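Local coordinates for arginyl-trna synthetase (Thermus thermophilus, PDB 1IQ0), which probably catalyses the ATP-dependent joining of arginine to its tRNA, as a class I aminoacyl-tRNA synthetase, releasing AMP and diphosphate, at residues I455-Y459 / Q460-S464; V447-E450 / P451-I455; V403-D406 / E407-E411; A552-V555 / L556-P559. All coordinates share one frame; numbering follows the deposited sequence.

Overall arrangement
Along the chain the order is contact 3, contact 2, contact 1, contact 4. The first three lie in the catalytic region. Contact 3 starts helix 405-423, contact 2 follows the end of helix 430-448, and contact 1 runs from edge strand 455-457 into helix 459-463. Contacts 2 and 1 share Ile455, with centres about 14 Å apart. Contact 3, its centre about 13 Å from that of contact 1, touches it where the Tyr459 ring packs on Val408 and Glu411. Contact 4, a surface turn of the anticodon-binding domain, lies about 36 Å from contact 1 between centres. Contacts 1 to 3 thus join the edge of the catalytic sheet to the helices packed beside it.

Contact 1: I455-Y459 / Q460-S464; sequences IDFRY and QEALS
Phe457 and Ala462 meet where the edge strand 455-457 of the catalytic sheet, in the Rossmann-like nucleotide-binding fold of class I synthetases, gives way to the short helix 459-463, with Arg458 at its N-cap. The methyl CB of Ala462 sits 3.4 Å from Phe457 CE1, meeting the ring obliquely; a small residue suits this place, because the helix comes close to the ring. Backbone bonds start the helix: Ala462 N gives to Arg458 O at 2.9 Å (N-H...O 164°), and Leu463 N to Tyr459 O at 2.8 Å. The cap residue uses its carbonyl here, while its side chain is occupied elsewhere. A bend at chi3 (86°) turns the guanidinium toward Asp456, whose carboxyl carbon lies at its edge and in its plane. Arg458 NH1 makes a salt bridge of 2.8 Å to Asp456 OD2, although the bond is weak in angle; the other oxygen, OD1, accepts from Gly392 N. Of the Arg458 side chain, only the aliphatic part meets Glu461, CD coming 3.6 Å from OE1. That oxygen is gripped by two waters instead. One, 2.6 Å from Glu461 OE1, also donates to Asp456 O and accepts from Arg458 N; the second, 2.8 Å from Glu461 OE1, likewise donates to Asp456 O. A carboxylate thus ties the exposed helix face to the strand's backbone through solvent. Strand 380-390 pairs in parallel with the edge strand, Phe457 packs on Ile442 and Ser445 of helix 430-448, and Tyr459 lies against Val408, Glu411 and Arg415 of helix 405-423.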
loop_
_atom_site.group_PDB
_atom_site.type_symbol
_atom_site.label_atom_id
_atom_site.label_comp_id
_atom_site.label_asym_id
_atom_site.label_seq_id
_atom_site.Cartn_x
_atom_site.Cartn_y
_atom_site.Cartn_z
ATOM N N ILE A 455 -4.136 4.089 14.566
ATOM C CA ILE A 455 -2.753 3.825 14.965
ATOM C C ILE A 455 -2.248 4.886 15.946
ATOM O O ILE A 455 -2.577 6.061 15.823
ATOM C CB ILE A 455 -1.788 3.849 13.753
ATOM C CG1 ILE A 455 -2.132 2.741 12.764
ATOM C CG2 ILE A 455 -0.354 3.684 14.225
ATOM C CD1 ILE A 455 -1.314 2.812 11.492
ATOM N N ASP A 456 -1.451 4.465 16.920
ATOM C CA ASP A 456 -0.855 5.400 17.874
ATOM C C ASP A 456 0.651 5.214 17.719
ATOM O O ASP A 456 1.210 4.237 18.213
ATOM C CB ASP A 456 -1.263 5.071 19.317
ATOM C CG ASP A 456 -0.775 6.119 20.319
ATOM O OD1 ASP A 456 0.101 6.929 19.960
ATOM O OD2 ASP A 456 -1.265 6.133 21.471
ATOM N N PHE A 457 1.306 6.138 17.021
ATOM C CA PHE A 457 2.745 6.039 16.811
ATOM C C PHE A 457 3.548 6.565 17.997
ATOM O O PHE A 457 3.535 7.765 18.280
ATOM C CB PHE A 457 3.164 6.806 15.556
ATOM C CG PHE A 457 4.624 6.652 15.216
ATOM C CD1 PHE A 457 5.076 5.528 14.522
ATOM C CD2 PHE A 457 5.555 7.597 15.635
ATOM C CE1 PHE A 457 6.438 5.345 14.252
ATOM C CE2 PHE A 457 6.918 7.427 15.373
ATOM C CZ PHE A 457 7.361 6.291 14.677
ATOM N N ARG A 458 4.248 5.666 18.686
ATOM C CA ARG A 458 5.074 6.061 19.830
ATOM C C ARG A 458 6.513 5.698 19.477
ATOM O O ARG A 458 6.815 4.544 19.193
ATOM C CB ARG A 458 4.607 5.329 21.092
ATOM C CG ARG A 458 3.093 5.395 21.291
ATOM C CD ARG A 458 2.640 4.636 22.531
ATOM N NE ARG A 458 2.715 5.455 23.736
ATOM C CZ ARG A 458 1.814 6.376 24.072
ATOM N NH1 ARG A 458 0.761 6.595 23.295
ATOM N NH2 ARG A 458 1.971 7.084 25.183
ATOM N N TYR A 459 7.391 6.695 19.475
ATOM C CA TYR A 459 8.788 6.496 19.109
ATOM C C TYR A 459 9.500 5.259 19.648
ATOM O O TYR A 459 9.901 4.390 18.875
ATOM C CB TYR A 459 9.614 7.732 19.473
ATOM C CG TYR A 459 9.245 8.976 18.697
ATOM C CD1 TYR A 459 8.408 9.948 19.250
ATOM C CD2 TYR A 459 9.732 9.183 17.409
ATOM C CE1 TYR A 459 8.071 11.100 18.535
ATOM C CE2 TYR A 459 9.404 10.324 16.688
ATOM C CZ TYR A 459 8.576 11.279 17.254
ATOM O OH TYR A 459 8.275 12.414 16.549
ATOM N N GLN A 460 9.665 5.181 20.964
ATOM C CA GLN A 460 10.374 4.056 21.576
ATOM C C GLN A 460 9.796 2.701 21.190
ATOM O O GLN A 460 10.521 1.786 20.812
ATOM C CB GLN A 460 10.390 4.201 23.103
ATOM C CG GLN A 460 11.252 3.156 23.806
ATOM C CD GLN A 460 11.501 3.476 25.273
ATOM O OE1 GLN A 460 12.081 4.513 25.606
ATOM N NE2 GLN A 460 11.068 2.583 26.156
ATOM N N GLU A 461 8.481 2.586 21.289
ATOM C CA GLU A 461 7.779 1.360 20.947
ATOM C C GLU A 461 8.022 0.956 19.481
ATOM O O GLU A 461 8.326 -0.201 19.192
ATOM C CB GLU A 461 6.288 1.571 21.206
ATOM C CG GLU A 461 5.388 0.405 20.872
ATOM C CD GLU A 461 3.931 0.732 21.134
ATOM O OE1 GLU A 461 3.425 1.699 20.531
ATOM O OE2 GLU A 461 3.295 0.031 21.944
ATOM N N ALA A 462 7.908 1.922 18.569
ATOM C CA ALA A 462 8.088 1.668 17.134
ATOM C C ALA A 462 9.529 1.378 16.750
ATOM O O ALA A 462 9.790 0.631 15.804
ATOM C CB ALA A 462 7.578 2.864 16.325
ATOM N N LEU A 463 10.462 1.975 17.486
ATOM C CA LEU A 463 11.880 1.796 17.216
ATOM C C LEU A 463 12.507 0.528 17.796
ATOM O O LEU A 463 13.538 0.076 17.306
ATOM C CB LEU A 463 12.659 2.999 17.735
ATOM C CG LEU A 463 12.620 4.286 16.924
ATOM C CD1 LEU A 463 13.147 5.413 17.785
ATOM C CD2 LEU A 463 13.449 4.128 15.652
ATOM N N SER A 464 11.885 -0.040 18.826
ATOM C CA SER A 464 12.414 -1.224 19.509
ATOM C C SER A 464 12.768 -2.443 18.660
ATOM O O SER A 464 11.942 -2.955 17.904
ATOM C CB SER A 464 11.453 -1.670 20.609
ATOM O OG SER A 464 11.960 -2.816 21.269
HETATM O O HOH W 1 3.921 2.760 18.169
HETATM O O HOH W 2 0.737 2.303 20.300
#

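Contact 2: V447-E450 / P451-I455; sequences VKTE and PKKQI
One carboxylate oxygen, Glu450 OE2, faces two successive lysines, Lys452 and Lys453, which approach it by different paths. Lys453 lies alongside the glutamate and points the same way, its NZ 3.8 Å from OE2 in a long salt bridge that lattice contacts may influence. Lys452 crosses the glutamate after folding back on itself, and its NZ makes a weak bond of 3.3 Å to OE2; this side chain is poorly ordered and its exact position doubtful. The backbone of the same residues forms a type I beta turn, closed by Lys453 N giving to Glu450 O at 2.9 Å (N-H...O 153°). The donor stands above the carbonyl plane, 47° out of it. Pro451 suits the second position of the turn, where its ring holds phi near the required value. Just before the turn, Thr449 places CG2 against Lys453 CB at 3.6 Å, because that methyl is anti to the backbone N, while its CB lies 3.9 Å from Ile455 CG1. The chain thus passes from helix 430-448 to strand 455-457, and Lys453 O accepts from Arg124 of helix 120-138. An alanine at Glu450 removes the shared carboxylate, and the two ammonium groups would probably be left without a common counter-charge here, Lys453 less restrained. With these pairings weak or long and both lysines exposed, the network probably gives modest charge neutralisation, and the backbone bond defines the turn.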
loop_
_atom_site.group_PDB
_atom_site.type_symbol
_atom_site.label_atom_id
_atom_site.label_comp_id
_atom_site.label_asym_id
_atom_site.label_seq_id
_atom_site.Cartn_x
_atom_site.Cartn_y
_atom_site.Cartn_z
ATOM N N VAL A 447 1.954 0.632 8.264
ATOM C CA VAL A 447 1.269 -0.385 7.482
ATOM C C VAL A 447 0.975 -1.740 8.146
ATOM O O VAL A 447 0.256 -2.564 7.581
ATOM C CB VAL A 447 2.048 -0.602 6.147
ATOM C CG1 VAL A 447 3.259 -1.515 6.367
ATOM C CG2 VAL A 447 1.127 -1.146 5.104
ATOM N N LYS A 448 1.497 -1.987 9.344
ATOM C CA LYS A 448 1.234 -3.275 9.990
ATOM C C LYS A 448 -0.195 -3.415 10.531
ATOM O O LYS A 448 -0.701 -4.529 10.695
ATOM C CB LYS A 448 2.219 -3.511 11.132
ATOM C CG LYS A 448 1.891 -2.761 12.401
ATOM C CD LYS A 448 2.740 -3.259 13.567
ATOM C CE LYS A 448 2.394 -2.524 14.853
ATOM N NZ LYS A 448 3.265 -2.930 15.991
ATOM N N THR A 449 -0.844 -2.285 10.798
ATOM C CA THR A 449 -2.200 -2.273 11.348
ATOM C C THR A 449 -3.276 -2.091 10.278
ATOM O O THR A 449 -3.179 -1.191 9.448
ATOM C CB THR A 449 -2.342 -1.134 12.377
ATOM O OG1 THR A 449 -1.390 -1.324 13.433
ATOM C CG2 THR A 449 -3.749 -1.094 12.953
ATOM N N GLU A 450 -4.295 -2.946 10.307
ATOM C CA GLU A 450 -5.405 -2.869 9.354
ATOM C C GLU A 450 -5.818 -1.414 9.220
ATOM O O GLU A 450 -5.970 -0.718 10.222
ATOM C CB GLU A 450 -6.609 -3.662 9.862
ATOM C CG GLU A 450 -6.311 -5.081 10.284
ATOM C CD GLU A 450 -7.548 -5.791 10.799
ATOM O OE1 GLU A 450 -7.404 -6.879 11.394
ATOM O OE2 GLU A 450 -8.664 -5.259 10.601
ATOM N N PRO A 451 -6.021 -0.941 7.982
ATOM C CA PRO A 451 -6.416 0.440 7.668
ATOM C C PRO A 451 -7.625 0.953 8.461
ATOM O O PRO A 451 -7.679 2.121 8.842
ATOM C CB PRO A 451 -6.703 0.383 6.164
ATOM C CG PRO A 451 -5.825 -0.735 5.687
ATOM C CD PRO A 451 -6.018 -1.768 6.762
ATOM N N LYS A 452 -8.590 0.075 8.699
ATOM C CA LYS A 452 -9.802 0.431 9.435
ATOM C C LYS A 452 -9.539 0.717 10.913
ATOM O O LYS A 452 -10.373 1.312 11.598
ATOM C CB LYS A 452 -10.827 -0.699 9.301
ATOM C CG LYS A 452 -11.318 -0.906 7.872
ATOM C CD LYS A 452 -11.297 -2.375 7.445
ATOM C CE LYS A 452 -9.884 -2.871 7.140
ATOM N NZ LYS A 452 -9.006 -2.893 8.338
ATOM N N LYS A 453 -8.381 0.287 11.402
ATOM C CA LYS A 453 -8.021 0.507 12.797
ATOM C C LYS A 453 -7.127 1.726 12.947
ATOM O O LYS A 453 -6.309 2.024 12.080
ATOM C CB LYS A 453 -7.315 -0.723 13.376
ATOM C CG LYS A 453 -8.243 -1.883 13.713
ATOM C CD LYS A 453 -7.452 -3.089 14.218
ATOM C CE LYS A 453 -8.327 -4.061 15.001
ATOM N NZ LYS A 453 -9.503 -4.554 14.236
ATOM N N GLN A 454 -7.300 2.424 14.062
ATOM C CA GLN A 454 -6.533 3.620 14.386
ATOM C C GLN A 454 -5.114 3.229 14.837
ATOM O O GLN A 454 -4.913 2.161 15.415
ATOM C CB GLN A 454 -7.256 4.363 15.509
ATOM C CG GLN A 454 -7.007 5.849 15.591
ATOM C CD GLN A 454 -7.907 6.515 16.617
ATOM O OE1 GLN A 454 -7.787 6.272 17.820
ATOM N NE2 GLN A 454 -8.824 7.352 16.144
ATOM N N ILE A 455 -4.136 4.089 14.566
ATOM C CA ILE A 455 -2.753 3.825 14.965
ATOM C C ILE A 455 -2.248 4.886 15.946
ATOM O O ILE A 455 -2.577 6.061 15.823
ATOM C CB ILE A 455 -1.788 3.849 13.753
ATOM C CG1 ILE A 455 -2.132 2.741 12.764
ATOM C CG2 ILE A 455 -0.354 3.684 14.225
ATOM C CD1 ILE A 455 -1.314 2.812 11.492
#

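Contact 3: V403-D406 / E407-E411; sequences VSVD and EVLEE
Ser404 and Glu407 meet at the start of helix 405-423. The serine turns its hydroxyl between its own backbone N and carbonyl carbon (chi1 70°), which brings OG to accept from Glu407 N at 3.2 Å. Glu407 answers by leaning back over the serine: with CG anti to its carbonyl carbon (chi1 -67°), CG passes 3.1 Å from Ser404 OG and OE2 arrives 3.0 Å from it, a possible hydrogen bond. His178 NE2 is a further, weak partner of the same hydroxyl. Ser404 is therefore the N-cap, a place suited to a short side chain whose oxygen takes up a first-turn N-H that otherwise has only a weak, bent bond to Ser404 O. Its carbonyl begins the regular bonding, receiving Val408 N at 3.1 Å. The cap lies against the predicted 'HIGH' region of the class I synthetases, Val405 bonding by its backbone to Leu118 and Ser404 touching Glu117. With an alanine at Glu407 the methylene and carboxylate beside Ser404 OG are gone, and the hydroxyl would probably be less firmly fixed in rotation. Val403 crosses the glutamate obliquely, its CG1 3.7 Å from Glu407 CB. Val405 and Leu409 run side by side, Val405 CG1 to Leu409 CD1 4.2 Å, and both touch Leu230. The carboxylate of Asp406 is held by other parts of the protein, OD2 in a salt bridge to Lys175 and OD1 bonded to Thr226 OG1.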
loop_
_atom_site.group_PDB
_atom_site.type_symbol
_atom_site.label_atom_id
_atom_site.label_comp_id
_atom_site.label_asym_id
_atom_site.label_seq_id
_atom_site.Cartn_x
_atom_site.Cartn_y
_atom_site.Cartn_z
ATOM N N VAL A 403 2.257 18.149 14.739
ATOM C CA VAL A 403 3.666 17.884 14.479
ATOM C C VAL A 403 3.835 17.452 13.026
ATOM O O VAL A 403 3.108 16.588 12.535
ATOM C CB VAL A 403 4.206 16.781 15.414
ATOM C CG1 VAL A 403 5.694 16.553 15.160
ATOM C CG2 VAL A 403 3.969 17.176 16.863
ATOM N N SER A 404 4.788 18.077 12.340
ATOM C CA SER A 404 5.058 17.779 10.942
ATOM C C SER A 404 5.760 16.442 10.777
ATOM O O SER A 404 6.411 15.944 11.699
ATOM C CB SER A 404 5.945 18.858 10.333
ATOM O OG SER A 404 7.250 18.773 10.874
ATOM N N VAL A 405 5.631 15.874 9.585
ATOM C CA VAL A 405 6.258 14.603 9.276
ATOM C C VAL A 405 7.768 14.765 9.341
ATOM O O VAL A 405 8.476 13.862 9.779
ATOM C CB VAL A 405 5.852 14.120 7.868
ATOM C CG1 VAL A 405 6.698 12.907 7.459
ATOM C CG2 VAL A 405 4.375 13.758 7.858
ATOM N N ASP A 406 8.263 15.918 8.905
ATOM C CA ASP A 406 9.696 16.161 8.932
ATOM C C ASP A 406 10.251 16.098 10.354
ATOM O O ASP A 406 11.386 15.667 10.560
ATOM C CB ASP A 406 10.026 17.512 8.303
ATOM C CG ASP A 406 9.808 17.520 6.805
ATOM O OD1 ASP A 406 9.932 16.445 6.175
ATOM O OD2 ASP A 406 9.530 18.606 6.258
ATOM N N GLU A 407 9.449 16.519 11.328
ATOM C CA GLU A 407 9.885 16.478 12.717
ATOM C C GLU A 407 9.857 15.045 13.228
ATOM O O GLU A 407 10.764 14.630 13.941
ATOM C CB GLU A 407 8.997 17.360 13.593
ATOM C CG GLU A 407 9.129 18.841 13.284
ATOM C CD GLU A 407 8.172 19.689 14.098
ATOM O OE1 GLU A 407 8.308 19.717 15.342
ATOM O OE2 GLU A 407 7.281 20.321 13.489
ATOM N N VAL A 408 8.819 14.291 12.875
ATOM C CA VAL A 408 8.742 12.909 13.317
ATOM C C VAL A 408 9.942 12.167 12.741
ATOM O O VAL A 408 10.554 11.348 13.420
ATOM C CB VAL A 408 7.435 12.224 12.862
ATOM C CG1 VAL A 408 7.472 10.741 13.225
ATOM C CG2 VAL A 408 6.235 12.878 13.545
ATOM N N LEU A 409 10.295 12.476 11.495
ATOM C CA LEU A 409 11.438 11.839 10.863
ATOM C C LEU A 409 12.730 12.162 11.608
ATOM O O LEU A 409 13.513 11.260 11.923
ATOM C CB LEU A 409 11.571 12.283 9.404
ATOM C CG LEU A 409 10.572 11.695 8.402
ATOM C CD1 LEU A 409 10.795 12.299 7.022
ATOM C CD2 LEU A 409 10.739 10.184 8.353
ATOM N N GLU A 410 12.954 13.442 11.902
ATOM C CA GLU A 410 14.173 13.844 12.593
ATOM C C GLU A 410 14.274 13.267 13.998
ATOM O O GLU A 410 15.334 12.807 14.401
ATOM C CB GLU A 410 14.286 15.371 12.661
ATOM C CG GLU A 410 13.275 16.047 13.571
ATOM C CD GLU A 410 13.651 17.487 13.887
ATOM O OE1 GLU A 410 12.861 18.174 14.568
ATOM O OE2 GLU A 410 14.740 17.930 13.458
ATOM N N GLU A 411 13.175 13.296 14.740
ATOM C CA GLU A 411 13.161 12.775 16.098
ATOM C C GLU A 411 13.363 11.258 16.112
ATOM O O GLU A 411 14.025 10.729 17.003
ATOM C CB GLU A 411 11.844 13.147 16.784
ATOM C CG GLU A 411 11.670 12.604 18.210
ATOM C CD GLU A 411 12.800 13.005 19.154
ATOM O OE1 GLU A 411 13.513 13.986 18.857
ATOM O OE2 GLU A 411 12.968 12.343 20.203
#

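Contact 4: A552-V555 / L556-P559; sequences ATPV and LTAP
Val555 O accepts from Ala558 N at 3.1 Å, closing a type I beta turn in the loop between strand 550-551 and helix 562-583 of the anticodon-binding domain. The N-H points well at the oxygen (158°), yet the donor rises 66° out of the carbonyl plane. Leu556 and Thr557 fill the two middle positions, with backbone angles suited to such a turn. The CB of Leu556 points away from residues 552-555, and its side chain touches Lys486 and Ala487 of helix 470-487. Thr557 crosses the ring of Pro554 at about a right angle, its hydroxyl oxygen in van der Waals contact with ring carbons: OG1, set between the backbone N and carbonyl carbon (chi1 53°), comes 3.1 Å from Pro554 CB and 3.6 Å from Pro554 CG. Proline suits this flank, since its ring offers a rigid surface just before the turn. Val555 is buried against Arg566 and Leu567 of helix 562-583, where a branched apolar side chain fits. Pro554 O takes a hydrogen bond from Arg566 NH1, tying the loop to that helix. Ala558, small enough to sit close to the turn's carbonyls, holds its methyl CB 3.4 Å from Val555 O and equally 3.4 Å from Pro554 O.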
loop_
_atom_site.group_PDB
_atom_site.type_symbol
_atom_site.label_atom_id
_atom_site.label_comp_id
_atom_site.label_asym_id
_atom_site.label_seq_id
_atom_site.Cartn_x
_atom_site.Cartn_y
_atom_site.Cartn_z
ATOM N N ALA A 552 21.143 -25.824 19.185
ATOM C CA ALA A 552 20.550 -26.972 18.504
ATOM C C ALA A 552 20.513 -26.769 16.997
ATOM O O ALA A 552 20.266 -27.708 16.242
ATOM C CB ALA A 552 19.132 -27.239 19.037
ATOM N N THR A 553 20.792 -25.551 16.546
ATOM C CA THR A 553 20.733 -25.293 15.115
ATOM C C THR A 553 21.955 -24.554 14.550
ATOM O O THR A 553 21.829 -23.766 13.609
ATOM C CB THR A 553 19.445 -24.503 14.807
ATOM O OG1 THR A 553 19.159 -24.561 13.407
ATOM C CG2 THR A 553 19.600 -23.069 15.236
ATOM N N PRO A 554 23.159 -24.837 15.085
ATOM C CA PRO A 554 24.357 -24.152 14.587
ATOM C C PRO A 554 24.617 -24.371 13.098
ATOM O O PRO A 554 24.358 -25.449 12.564
ATOM C CB PRO A 554 25.471 -24.716 15.474
ATOM C CG PRO A 554 25.024 -26.156 15.687
ATOM C CD PRO A 554 23.521 -25.975 15.960
ATOM N N VAL A 555 25.128 -23.335 12.437
ATOM C CA VAL A 555 25.421 -23.389 11.010
ATOM C C VAL A 555 26.902 -23.651 10.722
ATOM O O VAL A 555 27.260 -24.650 10.103
ATOM C CB VAL A 555 25.041 -22.053 10.305
ATOM C CG1 VAL A 555 25.260 -22.173 8.799
ATOM C CG2 VAL A 555 23.609 -21.691 10.601
ATOM N N LEU A 556 27.755 -22.743 11.182
ATOM C CA LEU A 556 29.190 -22.838 10.935
ATOM C C LEU A 556 29.881 -24.044 11.569
ATOM O O LEU A 556 30.926 -24.482 11.091
ATOM C CB LEU A 556 29.876 -21.536 11.367
ATOM C CG LEU A 556 29.356 -20.258 10.679
ATOM C CD1 LEU A 556 30.175 -19.051 11.138
ATOM C CD2 LEU A 556 29.448 -20.398 9.161
ATOM N N THR A 557 29.299 -24.585 12.630
ATOM C CA THR A 557 29.875 -25.742 13.299
ATOM C C THR A 557 29.145 -27.033 12.941
ATOM O O THR A 557 29.432 -28.088 13.503
ATOM C CB THR A 557 29.848 -25.578 14.827
ATOM O OG1 THR A 557 28.515 -25.261 15.247
ATOM C CG2 THR A 557 30.803 -24.477 15.262
ATOM N N ALA A 558 28.203 -26.951 12.007
ATOM C CA ALA A 558 27.463 -28.133 11.589
ATOM C C ALA A 558 28.348 -28.949 10.658
ATOM O O ALA A 558 29.195 -28.394 9.954
ATOM C CB ALA A 558 26.167 -27.731 10.870
ATOM N N PRO A 559 28.174 -30.282 10.658
ATOM C CA PRO A 559 28.968 -31.171 9.801
ATOM C C PRO A 559 28.635 -31.010 8.323
ATOM O O PRO A 559 27.596 -30.453 7.972
ATOM C CB PRO A 559 28.620 -32.565 10.327
ATOM C CG PRO A 559 27.204 -32.394 10.847
ATOM C CD PRO A 559 27.313 -31.058 11.570
#